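Local atomic coordinates of broad specificity aminotransferase (PDB entry 4WB0), a protein that transfers amino groups between a broad range of amino acids and 2-oxo acids, using pyridoxal 5'-phosphate as cofactor in a homodimer. Residues 84-89 with 255-260; 91-96 with 225-230. All blocks are in the same frame, centred on the assembly; numbering follows the deposited sequence.

Interactions 1 and 2 both hang on helix 84-95, and their centres lie about 9 Å apart. Interaction 1 ties the first half of the helix to the turn after strand 252-256; interaction 2 ties the last turn to the loop after strand 219-224. The two meet where F257 CE2 packs at 3.5 Å on M93 CE. The strand-following loops are also joined directly, through probable hydrogen bonds from Y229 OH to K259 O (3.0 Å) and from N260 ND2 to Q227 O (3.1 Å), while K259 NZ lies 3.4 Å from Y226 OH. S258, in interaction 1, also bonds a cacodylate ion, which probably marks the cofactor pocket.

Interaction 1 of 2, residues 84-89 with 255-260; sequences QPFIDE and QSFSKN. With CAC (cacodylate ion), chain C.
F86 and F257 carry this contact between them, each reaching into the interior; their CA atoms stand 11.1 Å apart, the nearest such pair across the two segments. The rings form an offset edge-to-face pair: the edge of F86 is turned toward the face of F257, with centroids 5.4 Å apart and planes at 65°. The closest touch is F86 CE1 to F257 CE1 at 3.6 Å, and CZ of F86 lies nearly as close to the same atom. F86 gets there because its CG is anti to the backbone N (chi1 158°), which swings the ring off the helix toward the turn. A304 and A307 of helix 301-312 also pack on F86, while A90 and M93 pack on F257.

Behind F257 the chain leaves strand 252-256 in an ST turn, the backbone N of S258 donating to S256 OG at 3.0 Å. S258 OG in turn gives a 2.6 Å bond to O1 of a cacodylate ion, probably from the crystallisation liquor, which T113, R267 and the neighbouring subunit also hold. This is consistent with an anion sitting where the cofactor's phosphate would bind. Next comes K259, probably the family's pyridoxal phosphate-binding lysine. The aromatic pair joins helix 84-95 to the turn bearing this lysine, within the large domain of a fold-type I pyridoxal phosphate enzyme.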
loop_
_atom_site.group_PDB
_atom_site.type_symbol
_atom_site.label_atom_id
_atom_site.label_comp_id
_atom_site.label_asym_id
_atom_site.label_seq_id
_atom_site.Cartn_x
_atom_site.Cartn_y
_atom_site.Cartn_z
ATOM N N GLN A 84 10.628 -3.477 11.749
ATOM C CA GLN A 84 12.016 -3.842 11.588
ATOM C C GLN A 84 12.296 -5.300 11.888
ATOM O O GLN A 84 13.092 -5.872 11.183
ATOM C CB GLN A 84 12.913 -2.972 12.470
ATOM C CG GLN A 84 14.395 -2.959 12.034
ATOM C CD GLN A 84 14.533 -2.356 10.632
ATOM O OE1 GLN A 84 13.871 -1.372 10.291
ATOM N NE2 GLN A 84 15.331 -2.974 9.812
ATOM N N PRO A 85 11.618 -5.906 12.907
ATOM C CA PRO A 85 11.950 -7.321 13.169
ATOM C C PRO A 85 11.717 -8.202 11.904
ATOM O O PRO A 85 12.493 -9.087 11.608
ATOM C CB PRO A 85 10.993 -7.715 14.325
ATOM C CG PRO A 85 10.713 -6.384 15.089
ATOM C CD PRO A 85 10.748 -5.322 13.948
ATOM N N PHE A 86 10.663 -7.906 11.165
ATOM C CA PHE A 86 10.316 -8.659 9.960
ATOM C C PHE A 86 11.345 -8.372 8.855
ATOM O O PHE A 86 11.805 -9.290 8.210
ATOM C CB PHE A 86 8.919 -8.284 9.467
ATOM C CG PHE A 86 8.647 -8.589 7.986
ATOM C CD1 PHE A 86 8.461 -9.881 7.523
ATOM C CD2 PHE A 86 8.615 -7.562 7.076
ATOM C CE1 PHE A 86 8.217 -10.148 6.174
ATOM C CE2 PHE A 86 8.355 -7.826 5.686
ATOM C CZ PHE A 86 8.161 -9.076 5.252
ATOM N N ILE A 87 11.673 -7.093 8.661
ATOM C CA ILE A 87 12.565 -6.729 7.585
ATOM C C ILE A 87 13.884 -7.448 7.717
ATOM O O ILE A 87 14.329 -8.102 6.761
ATOM C CB ILE A 87 12.799 -5.229 7.518
ATOM C CG1 ILE A 87 11.508 -4.492 7.156
ATOM C CG2 ILE A 87 13.827 -4.943 6.420
ATOM C CD1 ILE A 87 11.651 -2.983 7.455
ATOM N N ASP A 88 14.490 -7.396 8.896
ATOM C CA ASP A 88 15.753 -8.069 9.155
ATOM C C ASP A 88 15.700 -9.562 8.903
ATOM O O ASP A 88 16.629 -10.126 8.321
ATOM C CB ASP A 88 16.226 -7.809 10.609
ATOM C CG ASP A 88 16.639 -6.326 10.847
ATOM O OD1 ASP A 88 16.774 -5.528 9.870
ATOM O OD2 ASP A 88 16.830 -5.959 12.024
ATOM N N GLU A 89 14.691 -10.249 9.433
ATOM C CA GLU A 89 14.582 -11.668 9.187
ATOM C C GLU A 89 14.365 -11.985 7.695
ATOM O O GLU A 89 14.834 -12.992 7.185
ATOM C CB GLU A 89 13.432 -12.237 10.006
ATOM C CG GLU A 89 13.717 -12.237 11.519
ATOM C CD GLU A 89 14.717 -13.301 12.001
ATOM O OE1 GLU A 89 14.989 -13.300 13.242
ATOM O OE2 GLU A 89 15.238 -14.135 11.204
ATOM N N GLN A 255 10.945 -8.717 -2.796
ATOM C CA GLN A 255 10.632 -9.975 -2.134
ATOM C C GLN A 255 9.170 -10.019 -1.731
ATOM O O GLN A 255 8.659 -9.018 -1.224
ATOM C CB GLN A 255 11.521 -10.100 -0.932
ATOM C CG GLN A 255 11.307 -11.266 -0.094
ATOM C CD GLN A 255 12.300 -11.218 1.051
ATOM O OE1 GLN A 255 12.314 -10.255 1.844
ATOM N NE2 GLN A 255 13.160 -12.206 1.108
ATOM N N SER A 256 8.551 -11.174 -1.907
ATOM C CA SER A 256 7.153 -11.464 -1.543
ATOM C C SER A 256 7.025 -12.694 -0.630
ATOM O O SER A 256 7.733 -13.690 -0.820
ATOM C CB SER A 256 6.333 -11.693 -2.776
ATOM O OG SER A 256 4.989 -12.111 -2.468
ATOM N N PHE A 257 6.120 -12.603 0.340
ATOM C CA PHE A 257 5.704 -13.731 1.171
ATOM C C PHE A 257 4.305 -14.247 0.825
ATOM O O PHE A 257 3.714 -15.057 1.550
ATOM C CB PHE A 257 5.822 -13.322 2.632
ATOM C CG PHE A 257 7.238 -13.255 3.079
ATOM C CD1 PHE A 257 7.943 -12.086 2.922
ATOM C CD2 PHE A 257 7.891 -14.370 3.586
ATOM C CE1 PHE A 257 9.238 -12.005 3.258
ATOM C CE2 PHE A 257 9.241 -14.276 3.952
ATOM C CZ PHE A 257 9.908 -13.080 3.753
ATOM N N SER A 258 3.725 -13.779 -0.285
ATOM C CA SER A 258 2.382 -14.221 -0.635
ATOM C C SER A 258 2.313 -15.702 -0.889
ATOM O O SER A 258 1.379 -16.380 -0.448
ATOM C CB SER A 258 1.882 -13.499 -1.892
ATOM O OG SER A 258 1.768 -12.107 -1.623
ATOM N N LYS A 259 3.268 -16.199 -1.675
ATOM C CA LYS A 259 3.171 -17.573 -2.117
ATOM C C LYS A 259 3.811 -18.581 -1.156
ATOM O O LYS A 259 3.172 -19.599 -0.875
ATOM C CB LYS A 259 3.776 -17.733 -3.535
ATOM C CG LYS A 259 2.843 -17.225 -4.692
ATOM C CD LYS A 259 3.361 -15.908 -5.212
ATOM C CE LYS A 259 2.256 -15.054 -5.919
ATOM N NZ LYS A 259 1.464 -15.774 -6.926
ATOM N N ASN A 260 5.042 -18.320 -0.677
ATOM C CA ASN A 260 5.761 -19.294 0.148
ATOM C C ASN A 260 5.239 -19.344 1.589
ATOM O O ASN A 260 5.389 -20.353 2.251
ATOM C CB ASN A 260 7.294 -19.043 0.139
ATOM C CG ASN A 260 7.718 -17.609 0.485
ATOM O OD1 ASN A 260 6.986 -16.817 1.093
ATOM N ND2 ASN A 260 8.932 -17.275 0.072
HETATM AS AS CAC C . 2.262 -10.171 -5.063
HETATM O O1 CAC C . 1.179 -10.978 -3.930
HETATM O O2 CAC C . 2.270 -8.460 -4.840
HETATM C C1 CAC C . 4.046 -10.969 -5.051
HETATM C C2 CAC C . 1.576 -10.475 -6.871
#

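Interaction 2 of 2, residues 91-96 with 225-230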
loop_
_atom_site.group_PDB
_atom_site.type_symbol
_atom_site.label_atom_id
_atom_site.label_comp_id
_atom_site.label_asym_id
_atom_site.label_seq_id
_atom_site.Cartn_x
_atom_site.Cartn_y
_atom_site.Cartn_z
ATOM N N VAL A 91 15.324 -10.303 5.001
ATOM C CA VAL A 91 16.530 -10.105 4.210
ATOM C C VAL A 91 17.524 -11.248 4.515
ATOM O O VAL A 91 18.244 -11.755 3.650
ATOM C CB VAL A 91 17.131 -8.745 4.533
ATOM C CG1 VAL A 91 18.520 -8.658 3.974
ATOM C CG2 VAL A 91 16.237 -7.638 3.999
ATOM N N LYS A 92 17.531 -11.669 5.768
ATOM C CA LYS A 92 18.369 -12.783 6.145
ATOM C C LYS A 92 17.944 -14.075 5.463
ATOM O O LYS A 92 18.787 -14.915 5.158
ATOM C CB LYS A 92 18.379 -12.960 7.676
ATOM C CG LYS A 92 19.513 -12.164 8.323
ATOM C CD LYS A 92 19.170 -11.609 9.718
ATOM C CE LYS A 92 18.903 -12.717 10.719
ATOM N NZ LYS A 92 18.743 -12.169 12.111
ATOM N N MET A 93 16.654 -14.260 5.250
ATOM C CA MET A 93 16.160 -15.477 4.564
ATOM C C MET A 93 16.689 -15.578 3.128
ATOM O O MET A 93 17.044 -16.652 2.658
ATOM C CB MET A 93 14.617 -15.496 4.522
ATOM C CG MET A 93 13.984 -16.754 3.839
ATOM S SD MET A 93 12.177 -16.590 3.715
ATOM C CE MET A 93 12.068 -15.457 2.355
ATOM N N THR A 94 16.772 -14.448 2.438
ATOM C CA THR A 94 17.250 -14.522 1.036
ATOM C C THR A 94 18.772 -14.475 1.000
ATOM O O THR A 94 19.367 -15.291 0.314
ATOM C CB THR A 94 16.600 -13.473 0.170
ATOM O OG1 THR A 94 16.939 -13.679 -1.252
ATOM C CG2 THR A 94 16.924 -12.088 0.636
ATOM N N TYR A 95 19.436 -13.592 1.758
ATOM C CA TYR A 95 20.924 -13.519 1.656
ATOM C C TYR A 95 21.713 -14.419 2.557
ATOM O O TYR A 95 22.913 -14.570 2.386
ATOM C CB TYR A 95 21.356 -12.053 1.860
ATOM C CG TYR A 95 21.017 -11.236 0.641
ATOM C CD1 TYR A 95 21.618 -11.527 -0.579
ATOM C CD2 TYR A 95 20.127 -10.216 0.707
ATOM C CE1 TYR A 95 21.322 -10.791 -1.712
ATOM C CE2 TYR A 95 19.797 -9.433 -0.430
ATOM C CZ TYR A 95 20.406 -9.750 -1.637
ATOM O OH TYR A 95 20.140 -8.995 -2.731
ATOM N N GLY A 96 21.059 -15.096 3.487
ATOM C CA GLY A 96 21.803 -16.004 4.350
ATOM C C GLY A 96 22.074 -15.358 5.699
ATOM O O GLY A 96 22.062 -14.139 5.835
ATOM N N ALA A 225 9.655 -13.750 -5.917
ATOM C CA ALA A 225 8.310 -13.968 -5.465
ATOM C C ALA A 225 8.071 -15.434 -5.080
ATOM O O ALA A 225 7.051 -15.732 -4.460
ATOM C CB ALA A 225 7.316 -13.522 -6.561
ATOM N N TYR A 226 8.998 -16.341 -5.447
ATOM C CA TYR A 226 8.714 -17.794 -5.355
ATOM C C TYR A 226 9.808 -18.581 -4.620
ATOM O O TYR A 226 9.964 -19.765 -4.823
ATOM C CB TYR A 226 8.500 -18.382 -6.782
ATOM C CG TYR A 226 7.265 -17.844 -7.462
ATOM C CD1 TYR A 226 6.017 -18.311 -7.102
ATOM C CD2 TYR A 226 7.342 -16.856 -8.462
ATOM C CE1 TYR A 226 4.891 -17.818 -7.668
ATOM C CE2 TYR A 226 6.199 -16.364 -9.050
ATOM C CZ TYR A 226 4.986 -16.837 -8.648
ATOM O OH TYR A 226 3.830 -16.385 -9.240
ATOM N N GLN A 227 10.559 -17.910 -3.765
ATOM C CA GLN A 227 11.689 -18.549 -3.124
ATOM C C GLN A 227 11.160 -19.769 -2.349
ATOM O O GLN A 227 10.210 -19.632 -1.564
ATOM C CB GLN A 227 12.409 -17.573 -2.208
ATOM C CG GLN A 227 13.766 -18.109 -1.775
ATOM C CD GLN A 227 14.400 -17.354 -0.619
ATOM O OE1 GLN A 227 13.998 -16.224 -0.265
ATOM N NE2 GLN A 227 15.389 -17.978 0.009
ATOM N N GLY A 228 11.711 -20.961 -2.634
ATOM C CA GLY A 228 11.227 -22.188 -2.030
ATOM C C GLY A 228 10.541 -23.108 -3.039
ATOM O O GLY A 228 10.500 -24.325 -2.828
ATOM N N TYR A 229 10.043 -22.561 -4.165
ATOM C CA TYR A 229 9.181 -23.333 -5.049
ATOM C C TYR A 229 9.950 -23.986 -6.195
ATOM O O TYR A 229 9.445 -24.905 -6.839
ATOM C CB TYR A 229 8.085 -22.451 -5.643
ATOM C CG TYR A 229 6.837 -22.348 -4.789
ATOM C CD1 TYR A 229 5.926 -23.376 -4.734
ATOM C CD2 TYR A 229 6.612 -21.254 -4.000
ATOM C CE1 TYR A 229 4.807 -23.281 -3.960
ATOM C CE2 TYR A 229 5.479 -21.159 -3.223
ATOM C CZ TYR A 229 4.594 -22.162 -3.224
ATOM O OH TYR A 229 3.469 -22.068 -2.484
ATOM N N ALA A 230 11.120 -23.463 -6.493
ATOM C CA ALA A 230 11.965 -24.052 -7.513
ATOM C C ALA A 230 12.508 -25.425 -7.071
ATOM O O ALA A 230 12.551 -26.323 -7.897
ATOM C CB ALA A 230 13.116 -23.098 -7.880
#
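The carbonyl oxygen of M93 has two donors: R242 NH2 from helix 239-246 and, weakly, Q227 NE2 across the contact. The bond from Q227 NE2 to M93 O is nearly straight (175°) but long, at 3.4 Å, and the same NE2 has a stronger partner in the carbonyl of L234. R242 also takes the T94 carbonyl through NE, so the M93 and T94 carbonyls, near the helix end, both receive side-chain donors. Within that turn the backbone still closes on itself, G96 N to K92 O at 2.8 Å, before G96 leaves the helix with positive phi.

Q227 spans the gap in a stretched form, CG anti to the backbone N (chi1 -167°) and the chain straight beyond it, which carries the amide up to the helix. Its OE1 faces carbon there: the methyl CE of M93 at 3.3 Å, brought round by a bend at chi3 (76°), and CB of T94 at 3.8 Å. M93 and Q227 run alongside each other in opposite senses, whereas T94 lies across the glutamine at about a right angle. T94 OG1, buried here, has no hydrogen-bonding partner in the model.

The loop that presents Q227 is a type II beta turn from Y226 to Y229, closed by Y229 N to Y226 O at 2.9 Å, with Q227 and G228 at its corners. D237 OD2 adds weak bonds to the backbone N of G228 and of A230. Q227 thus links this turn to the last turn of helix 84-95, mostly by packing and one weak bond, in the loop that follows strand 219-224 of the large sheet of the aspartate aminotransferase fold.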